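Local coordinates for kinesin-like protein (PDB 5X3E) that probably works as a kinesin-6 motor that uses the energy of ATP hydrolysis to move along microtubules, at residues Asp34-Val39 and Glu368-Asn373; Asn168-Arg173 and Thr300-Met305; Tyr119-Ser124 and Pro415-Glu420. All blocks are in the same frame, centred on the assembly; numbering follows the deposited sequence.

From the N terminus the chain enters through 34-39, then passes the probable P-loop at 119-124 and the small hairpin strand at 168-173. Contact 2 closes first, when 300-305 packs against that hairpin; its loop is nested inside the loops of both other contacts. Contact 1 closes next, as helix 350-375 brings 368-373 against the first strand of the central sheet. Contact 3 closes last, through 415-420, and crosses contact 1 along the chain. Contacts 1 and 2 reach the same sheet, their centres about 28 Å apart, whereas contact 3 joins the 119-124 loop to helix 418-424, on the opposite side of the chain's centre from contact 2.

Contact 1 of 3, residues Asp34-Val39 and Glu368-Asn373; sequences DSIEVV and EVLRRN
Ile36 meets helix 350-375 through its CG2 branch: CG1 stands anti to the backbone N (chi1 177°), which leaves CG2 between N and the carbonyl carbon, and this methyl touches both Leu370 and Arg371. In the P-loop NTPase fold of the kinesin motor domain, the contact packs a long helix against the start of strand 37-42, a strand of the central mixed sheet. Ile36 CG2 lies 4.0 Å from Leu370 CD2, an apolar contact suited to two branched side chains in the buried layer between helix and sheet. The same CG2 is 4.0 Å from Arg371 CG, where the arginine is still aliphatic. Arg371 starts with CG beside its own backbone N (chi1 -80°) and runs extended from CG to NE, crossing Ile36 and Val38 at about a right angle. Its length lets the CG methylene pack on Ile36 while the guanidinium travels on past Val38 to hydrogen-bond the backbone O of Phe427 through NH2. Val38, a compact residue facing the helix from within the strand, is also backed by Ile409 of the neighbouring strand 404-411. Glu37 points away from the helix and forms salt bridges with Arg99 and Arg406. At the far end of the arginine, NH2 lies 3.2 Å from Val38 CG2, the methyl approaching the guanidinium obliquely.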
ATOM      1  N   ASP A  34      14.150  11.705   2.573  1.00117.59           N
ATOM      2  CA  ASP A  34      13.400  10.553   2.076  1.00107.30           C
ATOM      3  C   ASP A  34      12.495  11.011   0.932  1.00 95.50           C
ATOM      4  O   ASP A  34      11.286  11.191   1.079  1.00 83.19           O
ATOM      5  CB  ASP A  34      12.616   9.888   3.210  1.00100.73           C
ATOM      6  CG  ASP A  34      11.660  10.844   3.905  1.00 98.86           C
ATOM      7  OD1 ASP A  34      10.737  10.363   4.596  1.00 96.10           O
ATOM      8  OD2 ASP A  34      11.824  12.072   3.743  1.00 99.41           O
ATOM      9  N   SER A  35      13.107  11.182  -0.234  1.00 88.04           N
ATOM     10  CA  SER A  35      12.371  11.520  -1.439  1.00 86.30           C
ATOM     11  C   SER A  35      11.704  10.266  -1.996  1.00 82.31           C
ATOM     12  O   SER A  35      11.840   9.165  -1.454  1.00 82.68           O
ATOM     13  CB  SER A  35      13.308  12.152  -2.466  1.00 97.75           C
ATOM     14  OG  SER A  35      13.974  13.274  -1.910  1.00113.31           O
ATOM     15  N   ILE A  36      10.963  10.423  -3.093  1.00 76.86           N
ATOM     16  CA  ILE A  36      10.368   9.256  -3.724  1.00 63.79           C
ATOM     17  C   ILE A  36      11.473   8.425  -4.366  1.00 65.82           C
ATOM     18  O   ILE A  36      12.413   8.961  -4.970  1.00 70.04           O
ATOM     19  CB  ILE A  36       9.300   9.660  -4.756  1.00 60.73           C
ATOM     20  CG1 ILE A  36       8.754   8.411  -5.459  1.00 56.72           C
ATOM     21  CG2 ILE A  36       9.860  10.647  -5.767  1.00 62.20           C
ATOM     22  CD1 ILE A  36       7.663   8.693  -6.458  1.00 76.12           C
ATOM     23  N   GLU A  37      11.385   7.109  -4.205  1.00 59.09           N
ATOM     24  CA  GLU A  37      12.291   6.185  -4.865  1.00 61.20           C
ATOM     25  C   GLU A  37      11.488   5.273  -5.779  1.00 63.57           C
ATOM     26  O   GLU A  37      10.380   4.852  -5.433  1.00 61.04           O
ATOM     27  CB  GLU A  37      13.085   5.350  -3.855  1.00 58.82           C
ATOM     28  CG  GLU A  37      14.216   4.551  -4.487  1.00 66.98           C
ATOM     29  CD  GLU A  37      14.842   3.539  -3.544  1.00 66.34           C
ATOM     30  OE1 GLU A  37      16.047   3.254  -3.709  1.00 64.30           O
ATOM     31  OE2 GLU A  37      14.147   3.044  -2.629  1.00 68.45           O
ATOM     32  N   VAL A  38      12.045   4.986  -6.949  1.00 60.11           N
ATOM     33  CA  VAL A  38      11.449   4.056  -7.898  1.00 60.65           C
ATOM     34  C   VAL A  38      12.430   2.915  -8.107  1.00 59.89           C
ATOM     35  O   VAL A  38      13.594   3.147  -8.460  1.00 65.99           O
ATOM     36  CB  VAL A  38      11.108   4.734  -9.234  1.00 66.45           C
ATOM     37  CG1 VAL A  38      10.482   3.734 -10.182  1.00 58.93           C
ATOM     38  CG2 VAL A  38      10.170   5.901  -9.001  1.00 66.38           C
ATOM     39  N   VAL A  39      11.965   1.687  -7.886  1.00 65.09           N
ATOM     40  CA  VAL A  39      12.777   0.500  -8.110  1.00 56.13           C
ATOM     41  C   VAL A  39      12.055  -0.373  -9.127  1.00 60.79           C
ATOM     42  O   VAL A  39      10.855  -0.226  -9.376  1.00 70.28           O
ATOM     43  CB  VAL A  39      13.061  -0.293  -6.817  1.00 51.82           C
ATOM     44  CG1 VAL A  39      13.628   0.622  -5.740  1.00 51.40           C
ATOM     45  CG2 VAL A  39      11.807  -1.011  -6.337  1.00 43.79           C
ATOM     46  N   GLU A 368       6.323  13.327 -11.166  1.00 66.34           N
ATOM     47  CA  GLU A 368       7.284  14.201 -11.825  1.00 71.28           C
ATOM     48  C   GLU A 368       7.235  15.600 -11.230  1.00 86.49           C
ATOM     49  O   GLU A 368       8.280  16.231 -11.028  1.00 98.79           O
ATOM     50  CB  GLU A 368       7.032  14.235 -13.331  1.00 70.02           C
ATOM     51  CG  GLU A 368       7.446  12.948 -14.033  1.00 81.85           C
ATOM     52  CD  GLU A 368       7.303  13.020 -15.539  1.00105.70           C
ATOM     53  OE1 GLU A 368       8.159  13.656 -16.191  1.00119.18           O
ATOM     54  OE2 GLU A 368       6.342  12.429 -16.073  1.00113.17           O
ATOM     55  N   VAL A 369       6.031  16.101 -10.944  1.00 86.48           N
ATOM     56  CA  VAL A 369       5.907  17.357 -10.209  1.00 77.94           C
ATOM     57  C   VAL A 369       6.486  17.205  -8.807  1.00 81.12           C
ATOM     58  O   VAL A 369       7.109  18.133  -8.273  1.00 87.99           O
ATOM     59  CB  VAL A 369       4.436  17.815 -10.174  1.00 75.60           C
ATOM     60  CG1 VAL A 369       4.289  19.080  -9.344  1.00 84.62           C
ATOM     61  CG2 VAL A 369       3.929  18.051 -11.584  1.00 71.30           C
ATOM     62  N   LEU A 370       6.287  16.036  -8.190  1.00 76.28           N
ATOM     63  CA  LEU A 370       6.832  15.797  -6.856  1.00 74.18           C
ATOM     64  C   LEU A 370       8.352  15.853  -6.861  1.00 81.41           C
ATOM     65  O   LEU A 370       8.963  16.434  -5.956  1.00 90.30           O
ATOM     66  CB  LEU A 370       6.357  14.446  -6.318  1.00 68.72           C
ATOM     67  CG  LEU A 370       6.986  14.014  -4.990  1.00 63.02           C
ATOM     68  CD1 LEU A 370       6.641  14.991  -3.877  1.00 61.78           C
ATOM     69  CD2 LEU A 370       6.547  12.607  -4.619  1.00 60.53           C
ATOM     70  N   ARG A 371       8.980  15.246  -7.869  1.00 75.94           N
ATOM     71  CA  ARG A 371      10.435  15.263  -7.952  1.00 76.15           C
ATOM     72  C   ARG A 371      10.969  16.679  -8.103  1.00 82.73           C
ATOM     73  O   ARG A 371      11.959  17.047  -7.461  1.00 90.20           O
ATOM     74  CB  ARG A 371      10.903  14.397  -9.114  1.00 73.42           C
ATOM     75  CG  ARG A 371      10.927  12.913  -8.822  1.00 67.19           C
ATOM     76  CD  ARG A 371      11.058  12.153 -10.119  1.00 72.25           C
ATOM     77  NE  ARG A 371      11.198  10.719  -9.922  1.00 84.64           N
ATOM     78  CZ  ARG A 371      10.891   9.817 -10.844  1.00 95.25           C
ATOM     79  NH1 ARG A 371      10.417  10.208 -12.021  1.00 90.41           N
ATOM     80  NH2 ARG A 371      11.054   8.528 -10.592  1.00106.08           N
ATOM     81  N   ARG A 372      10.339  17.485  -8.957  1.00 80.87           N
ATOM     82  CA  ARG A 372      10.823  18.846  -9.157  1.00 88.26           C
ATOM     83  C   ARG A 372      10.663  19.670  -7.888  1.00 91.57           C
ATOM     84  O   ARG A 372      11.531  20.484  -7.552  1.00 98.02           O
ATOM     85  CB  ARG A 372      10.075  19.510 -10.312  1.00 91.95           C
ATOM     86  CG  ARG A 372      10.111  18.734 -11.615  1.00 94.44           C
ATOM     87  CD  ARG A 372       9.485  19.534 -12.747  1.00 97.32           C
ATOM     88  NE  ARG A 372       9.266  18.719 -13.936  1.00104.44           N
ATOM     89  CZ  ARG A 372       8.069  18.286 -14.324  1.00 97.77           C
ATOM     90  NH1 ARG A 372       6.991  18.604 -13.620  1.00 88.77           N
ATOM     91  NH2 ARG A 372       7.950  17.544 -15.417  1.00104.77           N
ATOM     92  N   ASN A 373       9.556  19.471  -7.166  1.00 89.36           N
ATOM     93  CA  ASN A 373       9.355  20.204  -5.922  1.00 92.40           C
ATOM     94  C   ASN A 373      10.397  19.832  -4.874  1.00 98.30           C
ATOM     95  O   ASN A 373      10.799  20.682  -4.073  1.00106.62           O
ATOM     96  CB  ASN A 373       7.949  19.956  -5.373  1.00 86.37           C
ATOM     97  CG  ASN A 373       6.866  20.671  -6.168  1.00 87.86           C
ATOM     98  OD1 ASN A 373       7.105  21.718  -6.772  1.00 91.27           O
ATOM     99  ND2 ASN A 373       5.664  20.111  -6.160  1.00 88.00           N
TER

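Contact 2 of 3, residues Asn168-Arg173 and Thr300-Met305; sequences NTFEIR and TIKLVM. With SO4 (sulfate ion), chain G; SO4 (sulfate ion), chain O; SO4 (sulfate ion), chain C.
The Phe170 ring has one face on Val304, whose CG2 sits 3.7 Å from the ring centroid and 12° off the normal, a CH-pi contact. At the edge come Lys302 CD, 4.5 Å from Phe170 CZ, and oxygen O3 of a sulfate ion, one of three probably from the crystallisation liquor. The Arg173 guanidinium has a second sulfate at its edge, held through a weak hydrogen bond from NH2, 3.0 Å from that ion's O3; Tyr163 makes a cation-pi contact with the guanidinium. Strand 169-172 pairs with 162-165 in an antiparallel hairpin, and Phe170 is the large apolar residue it sets against strand 296-307 of the central sheet; Phe218 of the adjacent strand 213-225 also meets the ring. A serine in place of Phe170 would probably leave the Val304 methyl without its aromatic cover and open a gap between hairpin and sheet. Lys302 is extended beyond CG, carrying its ammonium group past the ring to a salt bridge with Asp261 and a hydrogen bond from NZ to O1 of a third sulfate at 2.7 Å. Asn168 brings OD1 to 3.7 Å from Lys302 NZ, too long for a hydrogen bond, while its ND2 hydrogen-bonds Asp249.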
ATOM      1  N   ASN A 168     -12.901  10.243  10.326  1.00 58.47           N
ATOM      2  CA  ASN A 168     -11.558   9.668  10.249  1.00 58.25           C
ATOM      3  C   ASN A 168     -10.769   9.883  11.545  1.00 58.30           C
ATOM      4  O   ASN A 168      -9.609  10.301  11.529  1.00 59.09           O
ATOM      5  CB  ASN A 168     -10.808  10.249   9.045  1.00 51.74           C
ATOM      6  CG  ASN A 168      -9.538   9.489   8.716  1.00 52.70           C
ATOM      7  OD1 ASN A 168      -9.516   8.253   8.710  1.00 55.16           O
ATOM      8  ND2 ASN A 168      -8.465  10.227   8.451  1.00 43.18           N
ATOM      9  N   THR A 169     -11.409   9.594  12.682  1.00 46.00           N
ATOM     10  CA  THR A 169     -10.787   9.747  13.996  1.00 41.94           C
ATOM     11  C   THR A 169     -10.898   8.438  14.780  1.00 45.19           C
ATOM     12  O   THR A 169     -11.514   7.465  14.329  1.00 54.50           O
ATOM     13  CB  THR A 169     -11.414  10.909  14.783  1.00 46.68           C
ATOM     14  OG1 THR A 169     -12.820  10.685  14.947  1.00 46.28           O
ATOM     15  CG2 THR A 169     -11.188  12.247  14.087  1.00 44.15           C
ATOM     16  N   PHE A 170     -10.274   8.411  15.963  1.00 39.99           N
ATOM     17  CA  PHE A 170     -10.359   7.279  16.883  1.00 40.85           C
ATOM     18  C   PHE A 170     -10.665   7.775  18.290  1.00 41.49           C
ATOM     19  O   PHE A 170     -10.174   8.829  18.702  1.00 47.35           O
ATOM     20  CB  PHE A 170      -9.059   6.448  16.883  1.00 39.27           C
ATOM     21  CG  PHE A 170      -8.836   5.687  15.609  1.00 39.53           C
ATOM     22  CD1 PHE A 170      -9.321   4.395  15.462  1.00 46.20           C
ATOM     23  CD2 PHE A 170      -8.187   6.278  14.542  1.00 35.51           C
ATOM     24  CE1 PHE A 170      -9.146   3.699  14.272  1.00 37.57           C
ATOM     25  CE2 PHE A 170      -8.008   5.589  13.350  1.00 40.05           C
ATOM     26  CZ  PHE A 170      -8.486   4.300  13.212  1.00 33.90           C
ATOM     27  N   GLU A 171     -11.473   7.016  19.023  1.00 49.41           N
ATOM     28  CA  GLU A 171     -11.805   7.328  20.404  1.00 48.84           C
ATOM     29  C   GLU A 171     -11.314   6.204  21.309  1.00 65.45           C
ATOM     30  O   GLU A 171     -10.770   5.200  20.843  1.00 63.02           O
ATOM     31  CB  GLU A 171     -13.310   7.543  20.579  1.00 60.83           C
ATOM     32  CG  GLU A 171     -13.898   8.665  19.751  1.00 72.46           C
ATOM     33  CD  GLU A 171     -13.351  10.024  20.127  1.00 89.61           C
ATOM     34  OE1 GLU A 171     -12.923  10.190  21.289  1.00 97.46           O
ATOM     35  OE2 GLU A 171     -13.348  10.923  19.260  1.00 94.15           O
ATOM     36  N   ILE A 172     -11.506   6.382  22.617  1.00 50.13           N
ATOM     37  CA  ILE A 172     -11.005   5.450  23.620  1.00 46.34           C
ATOM     38  C   ILE A 172     -12.100   5.137  24.631  1.00 57.05           C
ATOM     39  O   ILE A 172     -12.609   6.043  25.301  1.00 64.69           O
ATOM     40  CB  ILE A 172      -9.759   6.003  24.331  1.00 52.88           C
ATOM     41  CG1 ILE A 172      -8.645   6.252  23.311  1.00 55.24           C
ATOM     42  CG2 ILE A 172      -9.311   5.049  25.435  1.00 57.57           C
ATOM     43  CD1 ILE A 172      -7.494   7.074  23.819  1.00 46.92           C
ATOM     44  N   ARG A 173     -12.462   3.858  24.741  1.00 68.19           N
ATOM     45  CA  ARG A 173     -13.366   3.359  25.771  1.00 59.43           C
ATOM     46  C   ARG A 173     -12.613   3.110  27.074  1.00 58.05           C
ATOM     47  O   ARG A 173     -11.394   2.940  27.089  1.00 54.05           O
ATOM     48  CB  ARG A 173     -14.023   2.050  25.339  1.00 55.40           C
ATOM     49  CG  ARG A 173     -15.001   2.162  24.207  1.00 52.71           C
ATOM     50  CD  ARG A 173     -15.743   0.867  24.031  1.00 55.53           C
ATOM     51  NE  ARG A 173     -16.622   0.922  22.871  1.00 64.54           N
ATOM     52  CZ  ARG A 173     -16.245   0.625  21.635  1.00 65.44           C
ATOM     53  NH1 ARG A 173     -14.999   0.242  21.397  1.00 58.72           N
ATOM     54  NH2 ARG A 173     -17.116   0.704  20.640  1.00 75.34           N
ATOM     55  N   THR A 300      -4.391  -0.354   3.521  1.00 52.35           N
ATOM     56  CA  THR A 300      -3.752   0.605   4.415  1.00 41.51           C
ATOM     57  C   THR A 300      -3.642   0.010   5.811  1.00 40.98           C
ATOM     58  O   THR A 300      -4.657  -0.348   6.421  1.00 53.65           O
ATOM     59  CB  THR A 300      -4.533   1.915   4.456  1.00 51.89           C
ATOM     60  OG1 THR A 300      -4.615   2.462   3.134  1.00 50.27           O
ATOM     61  CG2 THR A 300      -3.839   2.908   5.373  1.00 55.99           C
ATOM     62  N   ILE A 301      -2.417  -0.077   6.316  1.00 36.37           N
ATOM     63  CA  ILE A 301      -2.138  -0.526   7.674  1.00 35.61           C
ATOM     64  C   ILE A 301      -1.971   0.707   8.546  1.00 46.56           C
ATOM     65  O   ILE A 301      -1.080   1.529   8.304  1.00 52.44           O
ATOM     66  CB  ILE A 301      -0.885  -1.413   7.728  1.00 42.17           C
ATOM     67  CG1 ILE A 301      -0.992  -2.542   6.702  1.00 45.98           C
ATOM     68  CG2 ILE A 301      -0.686  -1.965   9.134  1.00 34.28           C
ATOM     69  CD1 ILE A 301       0.317  -3.214   6.383  1.00 47.42           C
ATOM     70  N   LYS A 302      -2.838   0.850   9.542  1.00 45.19           N
ATOM     71  CA  LYS A 302      -2.818   1.995  10.441  1.00 48.18           C
ATOM     72  C   LYS A 302      -2.338   1.570  11.819  1.00 44.55           C
ATOM     73  O   LYS A 302      -2.886   0.637  12.418  1.00 40.27           O
ATOM     74  CB  LYS A 302      -4.200   2.637  10.550  1.00 37.63           C
ATOM     75  CG  LYS A 302      -4.756   3.123   9.234  1.00 38.69           C
ATOM     76  CD  LYS A 302      -6.132   3.728   9.426  1.00 40.31           C
ATOM     77  CE  LYS A 302      -6.683   4.236   8.104  1.00 52.16           C
ATOM     78  NZ  LYS A 302      -8.002   4.895   8.269  1.00 45.30           N
ATOM     79  N   LEU A 303      -1.337   2.275  12.327  1.00 38.82           N
ATOM     80  CA  LEU A 303      -0.844   2.072  13.681  1.00 45.34           C
ATOM     81  C   LEU A 303      -1.418   3.190  14.542  1.00 45.62           C
ATOM     82  O   LEU A 303      -0.924   4.320  14.526  1.00 46.34           O
ATOM     83  CB  LEU A 303       0.681   2.056  13.705  1.00 35.27           C
ATOM     84  CG  LEU A 303       1.321   1.802  15.068  1.00 33.80           C
ATOM     85  CD1 LEU A 303       0.886   0.450  15.586  1.00 33.53           C
ATOM     86  CD2 LEU A 303       2.837   1.888  14.974  1.00 34.72           C
ATOM     87  N   VAL A 304      -2.479   2.876  15.278  1.00 53.51           N
ATOM     88  CA  VAL A 304      -3.151   3.841  16.142  1.00 47.90           C
ATOM     89  C   VAL A 304      -2.464   3.814  17.505  1.00 47.80           C
ATOM     90  O   VAL A 304      -2.527   2.812  18.221  1.00 48.72           O
ATOM     91  CB  VAL A 304      -4.642   3.522  16.272  1.00 38.52           C
ATOM     92  CG1 VAL A 304      -5.313   4.486  17.253  1.00 40.10           C
ATOM     93  CG2 VAL A 304      -5.308   3.530  14.896  1.00 38.87           C
ATOM     94  N   MET A 305      -1.840   4.928  17.881  1.00 37.66           N
ATOM     95  CA  MET A 305      -1.050   5.012  19.101  1.00 50.05           C
ATOM     96  C   MET A 305      -1.616   6.065  20.048  1.00 58.35           C
ATOM     97  O   MET A 305      -2.263   7.024  19.619  1.00 57.26           O
ATOM     98  CB  MET A 305       0.420   5.335  18.783  1.00 40.92           C
ATOM     99  CG  MET A 305       1.185   4.167  18.176  1.00 50.42           C
ATOM    100  SD  MET A 305       2.658   4.641  17.250  1.00 51.71           S
ATOM    101  CE  MET A 305       3.509   5.607  18.473  1.00 84.02           C
TER
HETATM  102  S   SO4 G 505      -7.483  10.923  15.868  1.00 70.19           S
HETATM  103  O1  SO4 G 505      -6.550  11.163  16.966  1.00101.61           O
HETATM  104  O2  SO4 G 505      -6.755  10.947  14.607  1.00 39.13           O
HETATM  105  O3  SO4 G 505      -8.156   9.641  16.041  1.00 50.44           O
HETATM  106  O4  SO4 G 505      -8.483  11.988  15.871  1.00103.25           O
HETATM  107  S   SO4 O 513     -16.580  -0.423  17.566  1.00159.98           S
HETATM  108  O1  SO4 O 513     -15.436  -1.016  18.260  1.00155.28           O
HETATM  109  O2  SO4 O 513     -16.496  -0.736  16.141  1.00157.81           O
HETATM  110  O3  SO4 O 513     -16.574   1.025  17.751  1.00148.07           O
HETATM  111  O4  SO4 O 513     -17.822  -0.966  18.113  1.00164.81           O
HETATM  112  S   SO4 C 501      -9.268   5.092   4.687  1.00 54.03           S
HETATM  113  O1  SO4 C 501      -8.764   5.809   5.859  1.00 72.43           O
HETATM  114  O2  SO4 C 501      -8.185   4.335   4.065  1.00 86.74           O
HETATM  115  O3  SO4 C 501      -9.787   6.047   3.718  1.00 87.81           O
HETATM  116  O4  SO4 C 501     -10.340   4.189   5.080  1.00 47.79           O

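Contact 3 of 3, residues Tyr119-Ser124 and Pro415-Glu420; sequences YGVTGS and PDDYDE
Val121 reaches helix 418-424 with one methyl: its CG2 lies 3.5 Å from Glu420 CB, the two side chains crossing at about a right angle. With CG1 near anti to the backbone N (chi1 -161°), CG2 falls beside that N and points at the helix. Glu420 answers with the root of its chain. The helix backbone sets CB toward the loop, while the bend at chi2 (-62°) turns the chain beyond CG and leaves CB as the atom nearest the valine. Asp417 stands a little farther off but is covered over a larger area, with OD2 4.1 Å from Val121 CB; its CG is anti to the carbonyl carbon (chi1 -74°), which turns OD2 toward the valine. Asp417 occupies the N-cap position of the helix; its side chain makes no capping bond, although a carboxylate here would probably suit the positive end of the helix dipole. Val121 also opens a type II turn ending at Ser124, in which Gly123 takes the third place with positive phi. At Gly120 a CB would be jammed against the preceding carbonyl O. Gly120 fits the first glycine of a Walker A motif, so this is probably the P-loop, consistent with a kinesin. In this apo structure Lys126 NZ hydrogen-bonds Gly120 O, and Thr122 OG1 hydrogen-bonds Glu338. The loop leaves strand 114-119, which is flanked in the sheet by 325-333 and 404-411, and leads into helix 126-130; Gly123 O is held by Asn412 just beyond 404-411, and the Tyr119 ring meets Phe427 edge-to-face after helix 418-424.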
ATOM      1  N   TYR A 119       3.640  -1.496  -9.932  1.00 60.31           N
ATOM      2  CA  TYR A 119       3.217  -1.046 -11.251  1.00 68.93           C
ATOM      3  C   TYR A 119       3.686  -2.035 -12.313  1.00 75.91           C
ATOM      4  O   TYR A 119       4.700  -2.715 -12.135  1.00 74.35           O
ATOM      5  CB  TYR A 119       3.782   0.351 -11.542  1.00 67.84           C
ATOM      6  CG  TYR A 119       3.348   0.951 -12.856  1.00 67.37           C
ATOM      7  CD1 TYR A 119       2.227   1.762 -12.931  1.00 70.34           C
ATOM      8  CD2 TYR A 119       4.068   0.717 -14.021  1.00 70.37           C
ATOM      9  CE1 TYR A 119       1.823   2.313 -14.130  1.00 75.28           C
ATOM     10  CE2 TYR A 119       3.671   1.262 -15.224  1.00 77.67           C
ATOM     11  CZ  TYR A 119       2.548   2.062 -15.272  1.00 77.25           C
ATOM     12  OH  TYR A 119       2.145   2.617 -16.464  1.00 85.28           O
ATOM     13  N   GLY A 120       2.943  -2.129 -13.404  1.00 71.80           N
ATOM     14  CA  GLY A 120       3.383  -2.935 -14.527  1.00 74.47           C
ATOM     15  C   GLY A 120       2.217  -3.523 -15.298  1.00 87.71           C
ATOM     16  O   GLY A 120       1.054  -3.227 -15.041  1.00 86.64           O
ATOM     17  N   VAL A 121       2.571  -4.331 -16.298  1.00 94.10           N
ATOM     18  CA  VAL A 121       1.611  -5.044 -17.137  1.00 88.72           C
ATOM     19  C   VAL A 121       1.063  -6.241 -16.364  1.00 84.60           C
ATOM     20  O   VAL A 121       1.586  -6.595 -15.301  1.00 80.44           O
ATOM     21  CB  VAL A 121       2.269  -5.486 -18.458  1.00 96.44           C
ATOM     22  CG1 VAL A 121       1.228  -5.792 -19.518  1.00111.25           C
ATOM     23  CG2 VAL A 121       3.214  -4.418 -18.954  1.00103.85           C
ATOM     24  N   THR A 122      -0.015  -6.843 -16.865  1.00 76.26           N
ATOM     25  CA  THR A 122      -0.460  -8.137 -16.359  1.00 82.34           C
ATOM     26  C   THR A 122       0.560  -9.217 -16.717  1.00 80.05           C
ATOM     27  O   THR A 122       1.187  -9.172 -17.778  1.00 82.01           O
ATOM     28  CB  THR A 122      -1.835  -8.498 -16.925  1.00 82.85           C
ATOM     29  OG1 THR A 122      -2.719  -7.380 -16.778  1.00 95.21           O
ATOM     30  CG2 THR A 122      -2.423  -9.692 -16.189  1.00 75.28           C
ATOM     31  N   GLY A 123       0.740 -10.179 -15.811  1.00 77.72           N
ATOM     32  CA  GLY A 123       1.747 -11.201 -16.016  1.00 83.99           C
ATOM     33  C   GLY A 123       3.173 -10.710 -15.821  1.00 79.22           C
ATOM     34  O   GLY A 123       4.102 -11.332 -16.321  1.00 83.41           O
ATOM     35  N   SER A 124       3.354  -9.613 -15.095  1.00 84.96           N
ATOM     36  CA  SER A 124       4.649  -8.982 -14.908  1.00 75.77           C
ATOM     37  C   SER A 124       5.288  -9.285 -13.553  1.00 81.31           C
ATOM     38  O   SER A 124       6.424  -8.870 -13.307  1.00 74.08           O
ATOM     39  CB  SER A 124       4.486  -7.463 -15.078  1.00 89.02           C
ATOM     40  OG  SER A 124       5.653  -6.752 -14.743  1.00106.95           O
ATOM     41  N   PRO A 415       9.965 -10.390 -25.040  1.00 98.61           N
ATOM     42  CA  PRO A 415       9.880  -9.388 -26.116  1.00108.56           C
ATOM     43  C   PRO A 415       8.459  -8.984 -26.453  1.00111.27           C
ATOM     44  O   PRO A 415       8.263  -7.954 -27.109  1.00111.99           O
ATOM     45  CB  PRO A 415      10.555 -10.092 -27.300  1.00105.51           C
ATOM     46  CG  PRO A 415      10.280 -11.530 -27.054  1.00106.84           C
ATOM     47  CD  PRO A 415      10.379 -11.705 -25.558  1.00101.90           C
ATOM     48  N   ASP A 416       7.468  -9.772 -26.039  1.00111.83           N
ATOM     49  CA  ASP A 416       6.076  -9.409 -26.277  1.00117.34           C
ATOM     50  C   ASP A 416       5.703  -8.132 -25.532  1.00114.79           C
ATOM     51  O   ASP A 416       4.945  -7.302 -26.049  1.00122.20           O
ATOM     52  CB  ASP A 416       5.168 -10.559 -25.852  1.00119.83           C
ATOM     53  CG  ASP A 416       5.298 -11.755 -26.758  1.00127.01           C
ATOM     54  OD1 ASP A 416       5.843 -11.595 -27.871  1.00145.15           O
ATOM     55  OD2 ASP A 416       4.883 -12.857 -26.346  1.00125.20           O
ATOM     56  N   ASP A 417       6.223  -7.956 -24.316  1.00107.60           N
ATOM     57  CA  ASP A 417       5.910  -6.803 -23.482  1.00110.21           C
ATOM     58  C   ASP A 417       6.841  -5.621 -23.724  1.00110.73           C
ATOM     59  O   ASP A 417       6.991  -4.778 -22.833  1.00106.47           O
ATOM     60  CB  ASP A 417       5.953  -7.188 -22.000  1.00 96.70           C
ATOM     61  CG  ASP A 417       4.764  -8.023 -21.570  1.00 96.05           C
ATOM     62  OD1 ASP A 417       3.961  -8.421 -22.443  1.00 97.97           O
ATOM     63  OD2 ASP A 417       4.638  -8.286 -20.353  1.00 84.34           O
ATOM     64  N   TYR A 418       7.455  -5.529 -24.904  1.00111.83           N
ATOM     65  CA  TYR A 418       8.452  -4.490 -25.150  1.00108.08           C
ATOM     66  C   TYR A 418       7.849  -3.094 -25.029  1.00108.01           C
ATOM     67  O   TYR A 418       8.302  -2.277 -24.220  1.00104.90           O
ATOM     68  CB  TYR A 418       9.076  -4.678 -26.535  1.00117.93           C
ATOM     69  CG  TYR A 418      10.031  -3.567 -26.914  1.00121.07           C
ATOM     70  CD1 TYR A 418      11.375  -3.641 -26.584  1.00118.76           C
ATOM     71  CD2 TYR A 418       9.581  -2.433 -27.585  1.00120.70           C
ATOM     72  CE1 TYR A 418      12.248  -2.631 -26.924  1.00118.21           C
ATOM     73  CE2 TYR A 418      10.447  -1.410 -27.921  1.00120.51           C
ATOM     74  CZ  TYR A 418      11.779  -1.513 -27.589  1.00120.74           C
ATOM     75  OH  TYR A 418      12.641  -0.496 -27.928  1.00118.91           O
ATOM     76  N   ASP A 419       6.835  -2.797 -25.847  1.00112.74           N
ATOM     77  CA  ASP A 419       6.266  -1.454 -25.868  1.00111.52           C
ATOM     78  C   ASP A 419       5.649  -1.080 -24.526  1.00117.51           C
ATOM     79  O   ASP A 419       5.706   0.086 -24.118  1.00114.11           O
ATOM     80  CB  ASP A 419       5.230  -1.343 -26.986  1.00117.87           C
ATOM     81  CG  ASP A 419       5.860  -1.378 -28.366  1.00131.55           C
ATOM     82  OD1 ASP A 419       6.953  -0.799 -28.530  1.00136.21           O
ATOM     83  OD2 ASP A 419       5.270  -1.989 -29.282  1.00136.73           O
ATOM     84  N   GLU A 420       5.065  -2.052 -23.822  1.00119.36           N
ATOM     85  CA  GLU A 420       4.474  -1.756 -22.522  1.00106.79           C
ATOM     86  C   GLU A 420       5.537  -1.519 -21.457  1.00108.92           C
ATOM     87  O   GLU A 420       5.286  -0.795 -20.486  1.00118.45           O
ATOM     88  CB  GLU A 420       3.535  -2.886 -22.105  1.00106.06           C
ATOM     89  CG  GLU A 420       2.214  -2.896 -22.860  1.00115.88           C
ATOM     90  CD  GLU A 420       1.399  -1.637 -22.616  1.00123.65           C
ATOM     91  OE1 GLU A 420       1.430  -1.119 -21.478  1.00119.80           O
ATOM     92  OE2 GLU A 420       0.730  -1.166 -23.561  1.00126.28           O
TER